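Local coordinates for arginine 3rd transport system periplasmic binding protein (Legionella pneumophila subsp. pneumophila str. Philadelphia 1, PDB 3KZG) that probably binds arginine in the periplasm and delivers it to an ABC-type uptake system, at residues Y50-D54 / R116-P120; F105-G110 / E128-N132; Y121-V125 / S155-Y159. All blocks are in the same frame, centred on the assembly; numbering follows the deposited sequence.

Contact 1. Residues Y50-D54 / R116-P120; sequences YIFDD and RKGTP
Phe52 lies over the flat end of Arg116, its ring and the guanidinium only 25° from parallel and the side chains lying roughly perpendicular. The overlap starts at the foot of the ring: Phe52 CB sits above one guanidinium face, 3.4 Å from Arg116 NE, and Phe52 CG is 3.5 Å from Arg116 CZ. Arg116 gets there with a fully extended chain, CG anti to the backbone N (chi1 -169°), which carries CD over the face of the ring. A water in the guanidinium plane bridges Arg116 NH2 to Phe52 N, accepting from both, so the group is engaged at an edge as well as on a face. The CD2-CE2 edge of the ring lies against the type II turn from Arg116 to Thr119. Lys117 O lies near the ring plane, 3.3 Å from Phe52 CD2, while Thr119 CG2 reaches Phe52 CE2 at 3.5 Å. Gly118 supplies the positive phi of the turn, and Arg116 O takes both Thr119 N and Thr119 OG1, the hydroxyl at 2.8 Å. A second water links Asp53 N to Lys117 O. Beside it the extended Lys117 chain runs at a slant past Asp53 OD1, which is 3.0 Å from Lys117 CE but 3.7 Å from Lys117 NZ, a long salt bridge. Strand 44-50 ends just before Phe52, and strand 112-116 ends at Arg116. These strands belong to different sheets, so the contact joins the two lobes of a periplasmic binding protein fold, consistent with a place at the interlobe cleft; Arg116 also packs on Ser10 and Asn13 of strand 4-13, and Arg77 bonds Gly118 O.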
ATOM      1  N   TYR A  50     -14.200 -21.651 -29.135  1.00 27.85           N
ATOM      2  CA  TYR A  50     -15.328 -22.526 -29.418  1.00 28.60           C
ATOM      3  C   TYR A  50     -16.557 -21.791 -28.945  1.00 27.54           C
ATOM      4  O   TYR A  50     -16.449 -20.808 -28.221  1.00 28.49           O
ATOM      5  CB  TYR A  50     -15.238 -23.816 -28.601  1.00 30.26           C
ATOM      6  CG  TYR A  50     -14.051 -24.690 -28.896  1.00 33.03           C
ATOM      7  CD1 TYR A  50     -14.172 -25.803 -29.723  1.00 33.10           C
ATOM      8  CD2 TYR A  50     -12.805 -24.417 -28.332  1.00 32.67           C
ATOM      9  CE1 TYR A  50     -13.087 -26.627 -29.980  1.00 34.25           C
ATOM     10  CE2 TYR A  50     -11.712 -25.235 -28.585  1.00 34.27           C
ATOM     11  CZ  TYR A  50     -11.861 -26.338 -29.410  1.00 34.67           C
ATOM     12  OH  TYR A  50     -10.786 -27.150 -29.668  1.00 36.29           O
ATOM     13  N   ILE A  51     -17.726 -22.259 -29.357  1.00 27.03           N
ATOM     14  CA  ILE A  51     -18.955 -21.667 -28.876  1.00 26.75           C
ATOM     15  C   ILE A  51     -18.970 -22.189 -27.438  1.00 26.00           C
ATOM     16  O   ILE A  51     -18.723 -23.373 -27.209  1.00 25.03           O
ATOM     17  CB  ILE A  51     -20.171 -22.200 -29.650  1.00 27.52           C
ATOM     18  CG1 ILE A  51     -20.131 -21.688 -31.089  1.00 28.56           C
ATOM     19  CG2 ILE A  51     -21.460 -21.770 -28.968  1.00 26.25           C
ATOM     20  CD1 ILE A  51     -21.303 -22.145 -31.925  1.00 29.35           C
ATOM     21  N   PHE A  52     -19.241 -21.309 -26.479  1.00 24.60           N
ATOM     22  CA  PHE A  52     -19.243 -21.672 -25.060  1.00 23.84           C
ATOM     23  C   PHE A  52     -19.609 -23.124 -24.718  1.00 25.08           C
ATOM     24  O   PHE A  52     -18.814 -23.843 -24.104  1.00 23.86           O
ATOM     25  CB  PHE A  52     -20.163 -20.732 -24.270  1.00 22.48           C
ATOM     26  CG  PHE A  52     -20.075 -20.917 -22.777  1.00 21.18           C
ATOM     27  CD1 PHE A  52     -18.965 -20.457 -22.070  1.00 22.55           C
ATOM     28  CD2 PHE A  52     -21.074 -21.593 -22.085  1.00 21.61           C
ATOM     29  CE1 PHE A  52     -18.848 -20.673 -20.695  1.00 21.04           C
ATOM     30  CE2 PHE A  52     -20.970 -21.819 -20.711  1.00 22.05           C
ATOM     31  CZ  PHE A  52     -19.851 -21.356 -20.014  1.00 23.18           C
ATOM     32  N   ASP A  53     -20.808 -23.553 -25.104  1.00 25.57           N
ATOM     33  CA  ASP A  53     -21.265 -24.907 -24.798  1.00 27.76           C
ATOM     34  C   ASP A  53     -20.382 -26.038 -25.343  1.00 27.06           C
ATOM     35  O   ASP A  53     -20.386 -27.140 -24.797  1.00 26.35           O
ATOM     36  CB  ASP A  53     -22.695 -25.103 -25.300  1.00 31.99           C
ATOM     37  CG  ASP A  53     -23.399 -26.244 -24.599  1.00 35.39           C
ATOM     38  OD1 ASP A  53     -24.405 -26.751 -25.138  1.00 37.62           O
ATOM     39  OD2 ASP A  53     -22.945 -26.625 -23.498  1.00 37.21           O
ATOM     40  N   ASP A  54     -19.634 -25.777 -26.411  1.00 25.16           N
ATOM     41  CA  ASP A  54     -18.775 -26.809 -26.980  1.00 26.17           C
ATOM     42  C   ASP A  54     -17.459 -26.980 -26.223  1.00 25.95           C
ATOM     43  O   ASP A  54     -16.730 -27.947 -26.452  1.00 26.51           O
ATOM     44  CB  ASP A  54     -18.465 -26.520 -28.455  1.00 25.67           C
ATOM     45  CG  ASP A  54     -19.673 -26.717 -29.365  1.00 27.29           C
ATOM     46  OD1 ASP A  54     -20.574 -27.510 -29.016  1.00 27.55           O
ATOM     47  OD2 ASP A  54     -19.708 -26.086 -30.441  1.00 28.33           O
ATOM     48  N   ARG A 116     -27.363 -18.065 -21.361  1.00 17.89           N
ATOM     49  CA  ARG A 116     -26.338 -18.635 -22.232  1.00 17.12           C
ATOM     50  C   ARG A 116     -26.255 -20.142 -21.984  1.00 18.95           C
ATOM     51  O   ARG A 116     -25.928 -20.580 -20.879  1.00 18.76           O
ATOM     52  CB  ARG A 116     -24.981 -17.991 -21.938  1.00 17.62           C
ATOM     53  CG  ARG A 116     -23.875 -18.309 -22.941  1.00 18.23           C
ATOM     54  CD  ARG A 116     -22.539 -17.776 -22.442  1.00 17.91           C
ATOM     55  NE  ARG A 116     -21.514 -17.752 -23.480  1.00 16.72           N
ATOM     56  CZ  ARG A 116     -20.246 -17.412 -23.274  1.00 17.01           C
ATOM     57  NH1 ARG A 116     -19.833 -17.071 -22.056  1.00 19.44           N
ATOM     58  NH2 ARG A 116     -19.392 -17.390 -24.289  1.00 17.59           N
ATOM     59  N   LYS A 117     -26.550 -20.930 -23.012  1.00 18.45           N
ATOM     60  CA  LYS A 117     -26.519 -22.386 -22.895  1.00 18.52           C
ATOM     61  C   LYS A 117     -25.171 -22.896 -22.382  1.00 16.97           C
ATOM     62  O   LYS A 117     -24.128 -22.552 -22.922  1.00 16.67           O
ATOM     63  CB  LYS A 117     -26.827 -23.034 -24.250  1.00 20.00           C
ATOM     64  CG  LYS A 117     -26.908 -24.558 -24.188  1.00 24.04           C
ATOM     65  CD  LYS A 117     -27.201 -25.179 -25.547  1.00 26.51           C
ATOM     66  CE  LYS A 117     -27.375 -26.688 -25.423  1.00 29.66           C
ATOM     67  NZ  LYS A 117     -27.659 -27.350 -26.732  1.00 31.58           N
ATOM     68  N   GLY A 118     -25.207 -23.731 -21.346  1.00 17.37           N
ATOM     69  CA  GLY A 118     -23.977 -24.269 -20.784  1.00 18.40           C
ATOM     70  C   GLY A 118     -23.633 -23.688 -19.420  1.00 20.59           C
ATOM     71  O   GLY A 118     -22.822 -24.255 -18.690  1.00 19.16           O
ATOM     72  N   THR A 119     -24.240 -22.552 -19.076  1.00 20.96           N
ATOM     73  CA  THR A 119     -23.988 -21.920 -17.783  1.00 20.63           C
ATOM     74  C   THR A 119     -25.000 -22.418 -16.761  1.00 20.00           C
ATOM     75  O   THR A 119     -25.983 -23.067 -17.111  1.00 20.82           O
ATOM     76  CB  THR A 119     -24.128 -20.374 -17.844  1.00 21.98           C
ATOM     77  OG1 THR A 119     -25.493 -20.026 -18.118  1.00 22.70           O
ATOM     78  CG2 THR A 119     -23.226 -19.791 -18.908  1.00 22.37           C
ATOM     79  N   PRO A 120     -24.766 -22.123 -15.474  1.00 19.58           N
ATOM     80  CA  PRO A 120     -25.691 -22.558 -14.427  1.00 18.52           C
ATOM     81  C   PRO A 120     -26.806 -21.532 -14.232  1.00 17.74           C
ATOM     82  O   PRO A 120     -27.580 -21.617 -13.278  1.00 17.12           O
ATOM     83  CB  PRO A 120     -24.787 -22.668 -13.209  1.00 20.12           C
ATOM     84  CG  PRO A 120     -23.867 -21.502 -13.404  1.00 20.47           C
ATOM     85  CD  PRO A 120     -23.526 -21.581 -14.887  1.00 20.38           C
TER
HETATM   86  O   HOH W   1     -19.367 -18.228 -27.364  1.00  7.20           O
HETATM   87  O   HOH W   2     -23.292 -21.928 -25.434  1.00 16.56           O

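Contact 2. Residues F105-G110 / E128-N132; sequences FDDLHG and ENRNN
Gly110 and Arg130 join the two backbones: Gly110 N donates to Arg130 O at 3.0 Å, with an N-H...O angle of 157°. The same oxygen takes a CA-H...O contact from His109 CA at 3.4 Å. Segment 105-110 arrives through residues 105-108, which have helical backbone angles but lack the regular bonds, and leaves with positive phi at Gly110; segment 128-132 comes off the end of helix 121-127, with Asn129 and Asn131 both at positive phi, a path that turns the Arg130 carbonyl toward Gly110. His109 lays one face of its imidazole over that carbonyl, Arg130 O being 3.6 Å from His109 CG. The other end of the ring meets Asn131, whose CB is 4.0 Å from His109 CE1, with amide and ring planes steeply turned. Arg130 buries the largest area of any residue here. Its chain bends at chi3 (56°) and points an edge of the guanidinium at the Phe105 ring face, the planes 62° apart, with NH1 above that face toward the rim and 3.2 Å from Phe105 CE2. Phe105 O lies over a face of the guanidinium, at a poor angle for bonding, and Leu108 CD1 comes within 3.8 Å of Arg130 NH1. Glu128 OE2 faces NH1 of Arg130 at 3.5 Å, well out of the guanidinium plane, and makes its hydrogen bond to Tyr94 OH instead. The charge of Arg130 is thus probably balanced in part by the nearby carboxylate and the aromatic face, without a directed N-H bond to either, and the clear hydrogen bond between these two surface loops is made by backbone atoms.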
ATOM      1  N   PHE A 105     -36.149  -5.983  -9.267  1.00 42.91           N
ATOM      2  CA  PHE A 105     -35.922  -7.421  -9.196  1.00 44.27           C
ATOM      3  C   PHE A 105     -37.261  -8.146  -9.042  1.00 44.79           C
ATOM      4  O   PHE A 105     -37.407  -9.305  -9.429  1.00 45.72           O
ATOM      5  CB  PHE A 105     -35.031  -7.716  -7.989  1.00 45.73           C
ATOM      6  CG  PHE A 105     -34.366  -9.054  -8.027  1.00 46.88           C
ATOM      7  CD1 PHE A 105     -33.321  -9.297  -8.911  1.00 47.89           C
ATOM      8  CD2 PHE A 105     -34.763 -10.064  -7.158  1.00 48.10           C
ATOM      9  CE1 PHE A 105     -32.675 -10.530  -8.927  1.00 49.54           C
ATOM     10  CE2 PHE A 105     -34.124 -11.305  -7.164  1.00 49.80           C
ATOM     11  CZ  PHE A 105     -33.077 -11.538  -8.051  1.00 49.90           C
ATOM     12  N   ASP A 106     -38.239  -7.437  -8.487  1.00 44.42           N
ATOM     13  CA  ASP A 106     -39.568  -7.979  -8.239  1.00 42.82           C
ATOM     14  C   ASP A 106     -40.441  -8.073  -9.498  1.00 41.04           C
ATOM     15  O   ASP A 106     -41.355  -8.901  -9.563  1.00 40.50           O
ATOM     16  CB  ASP A 106     -40.261  -7.117  -7.179  1.00 44.69           C
ATOM     17  CG  ASP A 106     -41.272  -7.893  -6.360  1.00 46.49           C
ATOM     18  OD1 ASP A 106     -40.892  -8.924  -5.764  1.00 47.42           O
ATOM     19  OD2 ASP A 106     -42.443  -7.463  -6.303  1.00 48.46           O
ATOM     20  N   ASP A 107     -40.162  -7.232 -10.492  1.00 38.26           N
ATOM     21  CA  ASP A 107     -40.935  -7.234 -11.738  1.00 35.95           C
ATOM     22  C   ASP A 107     -40.580  -8.396 -12.668  1.00 34.42           C
ATOM     23  O   ASP A 107     -41.242  -8.616 -13.685  1.00 33.18           O
ATOM     24  CB  ASP A 107     -40.741  -5.920 -12.500  1.00 36.03           C
ATOM     25  CG  ASP A 107     -41.260  -4.718 -11.738  1.00 37.32           C
ATOM     26  OD1 ASP A 107     -42.385  -4.796 -11.192  1.00 37.45           O
ATOM     27  OD2 ASP A 107     -40.546  -3.691 -11.695  1.00 36.04           O
ATOM     28  N   LEU A 108     -39.533  -9.135 -12.324  1.00 32.47           N
ATOM     29  CA  LEU A 108     -39.110 -10.264 -13.139  1.00 31.71           C
ATOM     30  C   LEU A 108     -40.086 -11.429 -13.046  1.00 31.24           C
ATOM     31  O   LEU A 108     -39.954 -12.415 -13.769  1.00 32.30           O
ATOM     32  CB  LEU A 108     -37.710 -10.714 -12.715  1.00 29.71           C
ATOM     33  CG  LEU A 108     -36.612  -9.688 -12.995  1.00 29.57           C
ATOM     34  CD1 LEU A 108     -35.313 -10.128 -12.345  1.00 28.07           C
ATOM     35  CD2 LEU A 108     -36.440  -9.522 -14.497  1.00 27.71           C
ATOM     36  N   HIS A 109     -41.076 -11.310 -12.167  1.00 31.15           N
ATOM     37  CA  HIS A 109     -42.066 -12.369 -11.987  1.00 30.52           C
ATOM     38  C   HIS A 109     -42.916 -12.582 -13.233  1.00 29.51           C
ATOM     39  O   HIS A 109     -43.528 -11.646 -13.752  1.00 28.54           O
ATOM     40  CB  HIS A 109     -42.972 -12.054 -10.790  1.00 32.81           C
ATOM     41  CG  HIS A 109     -43.948 -13.144 -10.464  1.00 35.91           C
ATOM     42  ND1 HIS A 109     -45.025 -13.447 -11.269  1.00 36.28           N
ATOM     43  CD2 HIS A 109     -44.001 -14.008  -9.421  1.00 36.32           C
ATOM     44  CE1 HIS A 109     -45.700 -14.450 -10.737  1.00 37.07           C
ATOM     45  NE2 HIS A 109     -45.101 -14.810  -9.616  1.00 35.90           N
ATOM     46  N   GLY A 110     -42.936 -13.823 -13.716  1.00 27.83           N
ATOM     47  CA  GLY A 110     -43.717 -14.159 -14.893  1.00 27.08           C
ATOM     48  C   GLY A 110     -43.061 -13.808 -16.216  1.00 26.70           C
ATOM     49  O   GLY A 110     -43.688 -13.925 -17.268  1.00 26.82           O
ATOM     50  N   GLU A 128     -35.431 -19.619  -8.380  1.00 31.02           N
ATOM     51  CA  GLU A 128     -36.025 -18.464  -7.728  1.00 31.93           C
ATOM     52  C   GLU A 128     -37.534 -18.661  -7.569  1.00 31.28           C
ATOM     53  O   GLU A 128     -38.177 -17.989  -6.762  1.00 30.69           O
ATOM     54  CB  GLU A 128     -35.709 -17.199  -8.530  1.00 35.01           C
ATOM     55  CG  GLU A 128     -34.212 -16.876  -8.560  1.00 38.93           C
ATOM     56  CD  GLU A 128     -33.850 -15.805  -9.571  1.00 41.34           C
ATOM     57  OE1 GLU A 128     -32.644 -15.491  -9.705  1.00 43.69           O
ATOM     58  OE2 GLU A 128     -34.769 -15.279 -10.233  1.00 43.95           O
ATOM     59  N   ASN A 129     -38.098 -19.589  -8.334  1.00 28.77           N
ATOM     60  CA  ASN A 129     -39.525 -19.879  -8.246  1.00 29.82           C
ATOM     61  C   ASN A 129     -40.426 -18.642  -8.340  1.00 29.26           C
ATOM     62  O   ASN A 129     -41.291 -18.423  -7.493  1.00 27.92           O
ATOM     63  CB  ASN A 129     -39.803 -20.630  -6.941  1.00 28.71           C
ATOM     64  CG  ASN A 129     -39.082 -21.960  -6.878  1.00 28.95           C
ATOM     65  OD1 ASN A 129     -38.503 -22.319  -5.854  1.00 31.26           O
ATOM     66  ND2 ASN A 129     -39.118 -22.702  -7.977  1.00 27.14           N
ATOM     67  N   ARG A 130     -40.214 -17.838  -9.377  1.00 29.63           N
ATOM     68  CA  ARG A 130     -41.015 -16.642  -9.600  1.00 30.51           C
ATOM     69  C   ARG A 130     -41.703 -16.762 -10.957  1.00 29.32           C
ATOM     70  O   ARG A 130     -41.792 -15.795 -11.714  1.00 29.09           O
ATOM     71  CB  ARG A 130     -40.130 -15.396  -9.558  1.00 34.04           C
ATOM     72  CG  ARG A 130     -38.711 -15.664 -10.006  1.00 39.30           C
ATOM     73  CD  ARG A 130     -37.859 -14.405 -10.028  1.00 43.80           C
ATOM     74  NE  ARG A 130     -37.842 -13.722  -8.740  1.00 45.84           N
ATOM     75  CZ  ARG A 130     -37.044 -12.701  -8.453  1.00 47.91           C
ATOM     76  NH1 ARG A 130     -36.195 -12.252  -9.368  1.00 48.89           N
ATOM     77  NH2 ARG A 130     -37.102 -12.120  -7.262  1.00 49.09           N
ATOM     78  N   ASN A 131     -42.180 -17.970 -11.248  1.00 27.49           N
ATOM     79  CA  ASN A 131     -42.875 -18.275 -12.495  1.00 25.99           C
ATOM     80  C   ASN A 131     -42.197 -17.682 -13.721  1.00 24.87           C
ATOM     81  O   ASN A 131     -42.749 -16.819 -14.404  1.00 23.34           O
ATOM     82  CB  ASN A 131     -44.330 -17.804 -12.419  1.00 25.27           C
ATOM     83  CG  ASN A 131     -45.067 -17.983 -13.734  1.00 26.81           C
ATOM     84  OD1 ASN A 131     -44.844 -18.960 -14.453  1.00 22.93           O
ATOM     85  ND2 ASN A 131     -45.957 -17.046 -14.051  1.00 24.97           N
ATOM     86  N   ASN A 132     -40.989 -18.160 -13.994  1.00 25.34           N
ATOM     87  CA  ASN A 132     -40.224 -17.698 -15.137  1.00 24.94           C
ATOM     88  C   ASN A 132     -40.009 -18.820 -16.129  1.00 25.60           C
ATOM     89  O   ASN A 132     -40.015 -20.000 -15.767  1.00 27.74           O
ATOM     90  CB  ASN A 132     -38.851 -17.183 -14.711  1.00 25.30           C
ATOM     91  CG  ASN A 132     -38.926 -15.906 -13.908  1.00 26.33           C
ATOM     92  OD1 ASN A 132     -39.414 -14.883 -14.385  1.00 26.24           O
ATOM     93  ND2 ASN A 132     -38.432 -15.958 -12.684  1.00 24.69           N
TER

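Contact 3. Residues Y121-V125 / S155-Y159; sequences YARQV and SLMDY
The Tyr121 ring is met at its edge: Asp158 OD1 lies near the ring plane and accepts from Tyr121 OH at a short 2.5 Å. The carboxylate is turned 66° from the ring, and the hydroxyl comes to OD1 from above the carboxylate plane, 35° out of it. Obliquely to the ring lie Leu156 O, 3.7 Å from Tyr121 CD2, and the carbonyl carbon of Met157, a selenomethionine, so the tyrosine runs alongside the end of the strand before reaching the acid. Ile72 and Ile189, from loops, and Ser92 of strand 91-97 also touch Tyr121. The second oxygen of the Asp158 carboxylate is held by Asn13 ND2, and weakly by Ser70 OG, which leaves OD1 turned to the tyrosine. In the fold, helix 121-127 is the connection of a beta-alpha-beta crossover from strand 112-116 to its parallel neighbour 133-137, and it lies against the same five-stranded sheet as strand 154-158; the axes of segments 121-125 and 155-158 come within 9.1 Å at an angle of 129°. Leu156 points from the strand to the helix. With CG anti to the backbone nitrogen (chi1 179°), its CD2 meets Val125 CG2 at a tight 3.3 Å, the two side chains running alongside in opposed directions. Leu156 CD2 also lies 3.6 Å from Gln124 NE2, while Gln124 OE1 is bonded to Ser92 OG.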
ATOM      1  N   TYR A 121     -26.895 -20.576 -15.154  1.00 17.89           N
ATOM      2  CA  TYR A 121     -27.894 -19.518 -15.051  1.00 17.94           C
ATOM      3  C   TYR A 121     -29.354 -19.947 -15.210  1.00 18.86           C
ATOM      4  O   TYR A 121     -30.245 -19.382 -14.565  1.00 18.82           O
ATOM      5  CB  TYR A 121     -27.544 -18.382 -16.015  1.00 19.91           C
ATOM      6  CG  TYR A 121     -26.214 -17.726 -15.677  1.00 20.74           C
ATOM      7  CD1 TYR A 121     -25.822 -17.554 -14.343  1.00 20.86           C
ATOM      8  CD2 TYR A 121     -25.361 -17.259 -16.677  1.00 20.41           C
ATOM      9  CE1 TYR A 121     -24.620 -16.934 -14.016  1.00 20.87           C
ATOM     10  CE2 TYR A 121     -24.152 -16.635 -16.358  1.00 20.93           C
ATOM     11  CZ  TYR A 121     -23.792 -16.477 -15.024  1.00 19.30           C
ATOM     12  OH  TYR A 121     -22.607 -15.871 -14.692  1.00 21.87           O
ATOM     13  N   ALA A 122     -29.609 -20.940 -16.052  1.00 18.30           N
ATOM     14  CA  ALA A 122     -30.971 -21.422 -16.222  1.00 20.81           C
ATOM     15  C   ALA A 122     -31.426 -21.947 -14.866  1.00 22.44           C
ATOM     16  O   ALA A 122     -32.544 -21.679 -14.412  1.00 22.46           O
ATOM     17  CB  ALA A 122     -31.012 -22.546 -17.252  1.00 21.27           C
ATOM     18  N   ARG A 123     -30.545 -22.703 -14.221  1.00 23.28           N
ATOM     19  CA  ARG A 123     -30.841 -23.274 -12.917  1.00 23.59           C
ATOM     20  C   ARG A 123     -31.067 -22.184 -11.873  1.00 21.53           C
ATOM     21  O   ARG A 123     -31.942 -22.309 -11.016  1.00 22.40           O
ATOM     22  CB  ARG A 123     -29.697 -24.195 -12.483  1.00 28.06           C
ATOM     23  CG  ARG A 123     -29.940 -24.907 -11.164  1.00 34.41           C
ATOM     24  CD  ARG A 123     -28.821 -25.893 -10.862  1.00 40.11           C
ATOM     25  NE  ARG A 123     -28.747 -26.959 -11.857  1.00 45.34           N
ATOM     26  CZ  ARG A 123     -29.700 -27.866 -12.061  1.00 48.05           C
ATOM     27  NH1 ARG A 123     -30.814 -27.846 -11.337  1.00 48.91           N
ATOM     28  NH2 ARG A 123     -29.538 -28.801 -12.989  1.00 49.07           N
ATOM     29  N   GLN A 124     -30.291 -21.108 -11.950  1.00 20.85           N
ATOM     30  CA  GLN A 124     -30.432 -20.010 -10.998  1.00 20.62           C
ATOM     31  C   GLN A 124     -31.795 -19.342 -11.147  1.00 21.19           C
ATOM     32  O   GLN A 124     -32.471 -19.050 -10.161  1.00 20.07           O
ATOM     33  CB  GLN A 124     -29.342 -18.964 -11.214  1.00 21.89           C
ATOM     34  CG  GLN A 124     -29.281 -17.935 -10.099  1.00 23.35           C
ATOM     35  CD  GLN A 124     -28.488 -16.706 -10.474  1.00 23.43           C
ATOM     36  OE1 GLN A 124     -27.385 -16.800 -11.009  1.00 23.99           O
ATOM     37  NE2 GLN A 124     -29.047 -15.535 -10.188  1.00 26.45           N
ATOM     38  N   VAL A 125     -32.192 -19.109 -12.394  1.00 20.81           N
ATOM     39  CA  VAL A 125     -33.468 -18.477 -12.691  1.00 20.41           C
ATOM     40  C   VAL A 125     -34.649 -19.296 -12.177  1.00 20.75           C
ATOM     41  O   VAL A 125     -35.523 -18.776 -11.480  1.00 20.58           O
ATOM     42  CB  VAL A 125     -33.636 -18.266 -14.224  1.00 21.41           C
ATOM     43  CG1 VAL A 125     -35.015 -17.714 -14.536  1.00 18.35           C
ATOM     44  CG2 VAL A 125     -32.565 -17.312 -14.737  1.00 21.61           C
ATOM     45  N   SER A 155     -32.376 -10.834 -19.571  1.00 19.70           N
ATOM     46  CA  SER A 155     -31.315 -11.820 -19.657  1.00 21.08           C
ATOM     47  C   SER A 155     -30.504 -11.869 -18.362  1.00 20.24           C
ATOM     48  O   SER A 155     -30.271 -10.839 -17.726  1.00 21.05           O
ATOM     49  CB  SER A 155     -30.401 -11.471 -20.837  1.00 22.78           C
ATOM     50  OG  SER A 155     -29.237 -12.273 -20.844  1.00 26.35           O
ATOM     51  N   LEU A 156     -30.096 -13.072 -17.967  1.00 19.19           N
ATOM     52  CA  LEU A 156     -29.272 -13.263 -16.778  1.00 18.23           C
ATOM     53  C   LEU A 156     -27.931 -13.732 -17.324  1.00 17.72           C
ATOM     54  O   LEU A 156     -27.846 -14.790 -17.950  1.00 17.53           O
ATOM     55  CB  LEU A 156     -29.882 -14.332 -15.851  1.00 18.08           C
ATOM     56  CG  LEU A 156     -29.089 -14.639 -14.569  1.00 19.75           C
ATOM     57  CD1 LEU A 156     -28.866 -13.358 -13.774  1.00 17.43           C
ATOM     58  CD2 LEU A 156     -29.843 -15.657 -13.725  1.00 18.41           C
HETATM   59  N   MSE A 157     -26.896 -12.920 -17.114  1.00 19.42           N
HETATM   60  CA  MSE A 157     -25.548 -13.210 -17.591  1.00 20.43           C
HETATM   61  C   MSE A 157     -24.508 -12.821 -16.542  1.00 18.66           C
HETATM   62  O   MSE A 157     -24.863 -12.405 -15.442  1.00 19.48           O
HETATM   63  CB  MSE A 157     -25.281 -12.442 -18.897  1.00 24.49           C
HETATM   64  CG  MSE A 157     -25.352 -10.917 -18.782  1.00 30.64           C
HETATM   65 SE   MSE A 157     -25.157  -9.966 -20.482  1.00 41.37          SE
HETATM   66  CE  MSE A 157     -26.857 -10.471 -21.313  1.00 34.82           C
ATOM     67  N   ASP A 158     -23.233 -12.970 -16.883  1.00 17.38           N
ATOM     68  CA  ASP A 158     -22.154 -12.610 -15.968  1.00 16.32           C
ATOM     69  C   ASP A 158     -22.274 -11.122 -15.614  1.00 17.09           C
ATOM     70  O   ASP A 158     -22.599 -10.293 -16.472  1.00 18.90           O
ATOM     71  CB  ASP A 158     -20.784 -12.863 -16.614  1.00 16.60           C
ATOM     72  CG  ASP A 158     -20.601 -14.304 -17.085  1.00 19.20           C
ATOM     73  OD1 ASP A 158     -20.754 -15.236 -16.268  1.00 19.31           O
ATOM     74  OD2 ASP A 158     -20.289 -14.504 -18.278  1.00 19.65           O
ATOM     75  N   TYR A 159     -22.009 -10.792 -14.355  1.00 15.57           N
ATOM     76  CA  TYR A 159     -22.077  -9.414 -13.884  1.00 14.72           C
ATOM     77  C   TYR A 159     -21.179  -8.455 -14.678  1.00 14.89           C
ATOM     78  O   TYR A 159     -21.644  -7.402 -15.123  1.00 13.92           O
ATOM     79  CB  TYR A 159     -21.711  -9.351 -12.397  1.00 18.26           C
ATOM     80  CG  TYR A 159     -21.576  -7.940 -11.866  1.00 20.58           C
ATOM     81  CD1 TYR A 159     -22.684  -7.095 -11.792  1.00 21.19           C
ATOM     82  CD2 TYR A 159     -20.335  -7.438 -11.476  1.00 20.14           C
ATOM     83  CE1 TYR A 159     -22.565  -5.780 -11.349  1.00 24.25           C
ATOM     84  CE2 TYR A 159     -20.200  -6.121 -11.030  1.00 23.42           C
ATOM     85  CZ  TYR A 159     -21.319  -5.300 -10.970  1.00 24.42           C
ATOM     86  OH  TYR A 159     -21.198  -3.997 -10.550  1.00 26.42           O
TER

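How the contacts relate
Contact 3 is the buried one, contact 1 is partly buried, and contact 2 lies on the surface, its centre about 23 Å from the centre of the chain. Helix 121-127 relates all three: segment 116-120 of contact 1 leads into it, contact 3 packs its first turn on strand 154-158, and the loop segment 128-132 of contact 2 leaves its end. Contacts 2 and 3 touch where Asn132 CB meets Val125 CG1 at 3.9 Å; contacts 1 and 3 adjoin only in sequence. Contacts 1 and 2 both set an arginine against a phenylalanine, but contact 1 does so between lobes with bridging waters, contact 2 within one lobe, whereas contact 3 combines aliphatic packing with one tyrosine-carboxylate bond.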